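Local coordinates for LEOA (PDB 4AUR), which belongs to the bacterial dynamins and probably hydrolyses GTP, in a role linked to the LT toxin of enterotoxigenic Escherichia coli, at residues 345-348 and 349-352. Numbering follows the deposited sequence.
Sequences PLDL and DDIR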
ATOM      1  N   PRO A 345     -66.531  37.370 -11.782  1.00 47.39           N
ATOM      2  CA  PRO A 345     -67.946  37.279 -12.129  1.00 47.20           C
ATOM      3  C   PRO A 345     -68.932  37.632 -11.013  1.00 42.19           C
ATOM      4  O   PRO A 345     -70.119  37.590 -11.224  1.00 44.62           O
ATOM      5  CB  PRO A 345     -68.115  35.801 -12.537  1.00 48.26           C
ATOM      6  CG  PRO A 345     -66.801  35.117 -12.291  1.00 47.60           C
ATOM      7  CD  PRO A 345     -65.977  36.047 -11.460  1.00 48.51           C
ATOM      8  N   LEU A 346     -68.455  37.999  -9.843  1.00 40.42           N
ATOM      9  CA  LEU A 346     -69.329  38.076  -8.678  1.00 40.89           C
ATOM     10  C   LEU A 346     -70.193  39.332  -8.628  1.00 41.53           C
ATOM     11  O   LEU A 346     -69.687  40.419  -8.835  1.00 40.40           O
ATOM     12  CB  LEU A 346     -68.485  38.020  -7.400  1.00 39.64           C
ATOM     13  CG  LEU A 346     -67.598  36.806  -7.135  1.00 38.55           C
ATOM     14  CD1 LEU A 346     -67.014  36.918  -5.743  1.00 39.41           C
ATOM     15  CD2 LEU A 346     -68.342  35.488  -7.284  1.00 39.44           C
ATOM     16  N   ASP A 347     -71.483  39.178  -8.304  1.00 46.73           N
ATOM     17  CA  ASP A 347     -72.381  40.326  -8.071  1.00 47.86           C
ATOM     18  C   ASP A 347     -72.354  40.649  -6.589  1.00 46.05           C
ATOM     19  O   ASP A 347     -71.966  39.811  -5.796  1.00 50.15           O
ATOM     20  CB  ASP A 347     -73.813  40.095  -8.654  1.00 53.44           C
ATOM     21  CG  ASP A 347     -74.720  39.155  -7.793  1.00 59.06           C
ATOM     22  OD1 ASP A 347     -75.171  39.552  -6.686  1.00 64.43           O
ATOM     23  OD2 ASP A 347     -75.046  38.037  -8.264  1.00 57.30           O
ATOM     24  N   LEU A 348     -72.748  41.857  -6.202  1.00 45.32           N
ATOM     25  CA  LEU A 348     -72.530  42.323  -4.822  1.00 44.04           C
ATOM     26  C   LEU A 348     -73.023  41.418  -3.696  1.00 41.17           C
ATOM     27  O   LEU A 348     -72.546  41.522  -2.575  1.00 40.92           O
ATOM     28  CB  LEU A 348     -73.151  43.698  -4.597  1.00 47.01           C
ATOM     29  CG  LEU A 348     -72.562  44.868  -5.377  1.00 48.91           C
ATOM     30  CD1 LEU A 348     -73.571  45.363  -6.418  1.00 51.71           C
ATOM     31  CD2 LEU A 348     -72.166  45.984  -4.425  1.00 47.35           C
ATOM     32  N   ASP A 349     -74.004  40.570  -3.965  1.00 41.97           N
ATOM     33  CA  ASP A 349     -74.487  39.647  -2.945  1.00 43.53           C
ATOM     34  C   ASP A 349     -73.430  38.572  -2.692  1.00 40.33           C
ATOM     35  O   ASP A 349     -73.277  38.087  -1.573  1.00 36.89           O
ATOM     36  CB  ASP A 349     -75.817  39.003  -3.370  1.00 46.13           C
ATOM     37  CG  ASP A 349     -76.991  39.976  -3.315  1.00 50.39           C
ATOM     38  OD1 ASP A 349     -77.172  40.652  -2.275  1.00 48.99           O
ATOM     39  OD2 ASP A 349     -77.730  40.063  -4.324  1.00 56.30           O
ATOM     40  N   ASP A 350     -72.687  38.246  -3.744  1.00 36.29           N
ATOM     41  CA  ASP A 350     -71.730  37.166  -3.725  1.00 35.65           C
ATOM     42  C   ASP A 350     -70.483  37.429  -2.925  1.00 33.11           C
ATOM     43  O   ASP A 350     -69.709  36.506  -2.700  1.00 31.53           O
ATOM     44  CB  ASP A 350     -71.272  36.874  -5.138  1.00 37.38           C
ATOM     45  CG  ASP A 350     -72.381  36.386  -6.013  1.00 38.69           C
ATOM     46  OD1 ASP A 350     -72.917  35.285  -5.746  1.00 38.07           O
ATOM     47  OD2 ASP A 350     -72.700  37.112  -6.969  1.00 42.13           O
ATOM     48  N   ILE A 351     -70.303  38.670  -2.502  1.00 31.62           N
ATOM     49  CA  ILE A 351     -69.024  39.174  -2.011  1.00 31.89           C
ATOM     50  C   ILE A 351     -68.673  38.621  -0.658  1.00 30.82           C
ATOM     51  O   ILE A 351     -67.564  38.157  -0.455  1.00 33.20           O
ATOM     52  CB  ILE A 351     -69.043  40.717  -1.891  1.00 32.60           C
ATOM     53  CG1 ILE A 351     -69.211  41.375  -3.252  1.00 34.46           C
ATOM     54  CG2 ILE A 351     -67.760  41.236  -1.308  1.00 33.61           C
ATOM     55  CD1 ILE A 351     -68.036  41.168  -4.190  1.00 35.68           C
ATOM     56  N   ARG A 352     -69.609  38.693   0.273  1.00 29.24           N
ATOM     57  CA  ARG A 352     -69.374  38.246   1.620  1.00 27.90           C
ATOM     58  C   ARG A 352     -69.109  36.765   1.597  1.00 27.37           C
ATOM     59  O   ARG A 352     -68.111  36.314   2.128  1.00 28.99           O
ATOM     60  CB  ARG A 352     -70.548  38.621   2.530  1.00 28.62           C
ATOM     61  CG  ARG A 352     -70.571  37.975   3.906  1.00 29.10           C
ATOM     62  CD  ARG A 352     -69.303  38.178   4.727  1.00 29.17           C
ATOM     63  NE  ARG A 352     -69.486  37.508   6.014  1.00 30.22           N
ATOM     64  CZ  ARG A 352     -70.035  38.049   7.106  1.00 29.60           C
ATOM     65  NH1 ARG A 352     -70.443  39.313   7.124  1.00 29.92           N
ATOM     66  NH2 ARG A 352     -70.159  37.314   8.202  1.00 29.62           N
TER
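Asp347 and Asp350 are joined by a backbone bond that folds the chain into a beta turn: Asp350 N donates to Asp347 O at 2.7 Å, with an N-H...O angle of 145°, so the bond is somewhat bent. Leu348 and Asp349 occupy the two corners, both with backbone torsions in the helical region, which makes the turn type I or III in character. Before it, Leu346 and Asp347 are extended, so the change in conformation falls between Asp347 and Leu348.

A second ring is closed by the carboxylate of Asp347. With chi1 at 77°, CG lies between the backbone N and the carbonyl carbon, and OD1 can reach forward to Asp349 N at 3.1 Å, which defines an Asx turn. The donor approaches OD1 from the anti side, 34° out of the carboxylate plane. In the reverse direction, Asp350 OD2 accepts from Asp347 N at 2.7 Å through its anti lone pair. Together these turns lead the loop after the long helix 275-343 into helix 351-359, within the dynamin-like helical domain, the centre of the contact lying about 81 Å from the centre of the chain.

Asp347 and Asp350 also bring their carboxylates near each other as like charges, the side chains crossing at about a right angle, while Asp347 N donates to Asp350 OD2. Leu346 crosses Asp350 at a slant, CB to CB at 3.8 Å and CD2 to the same CB at 3.9 Å. Ile351 CG1 approaches Leu348 O at 3.4 Å. The side chain of Leu348 touches Trp469, while Arg352 reaches Asp356 through a salt bridge and the carbonyls of Ala470 and Pro472 through hydrogen bonds.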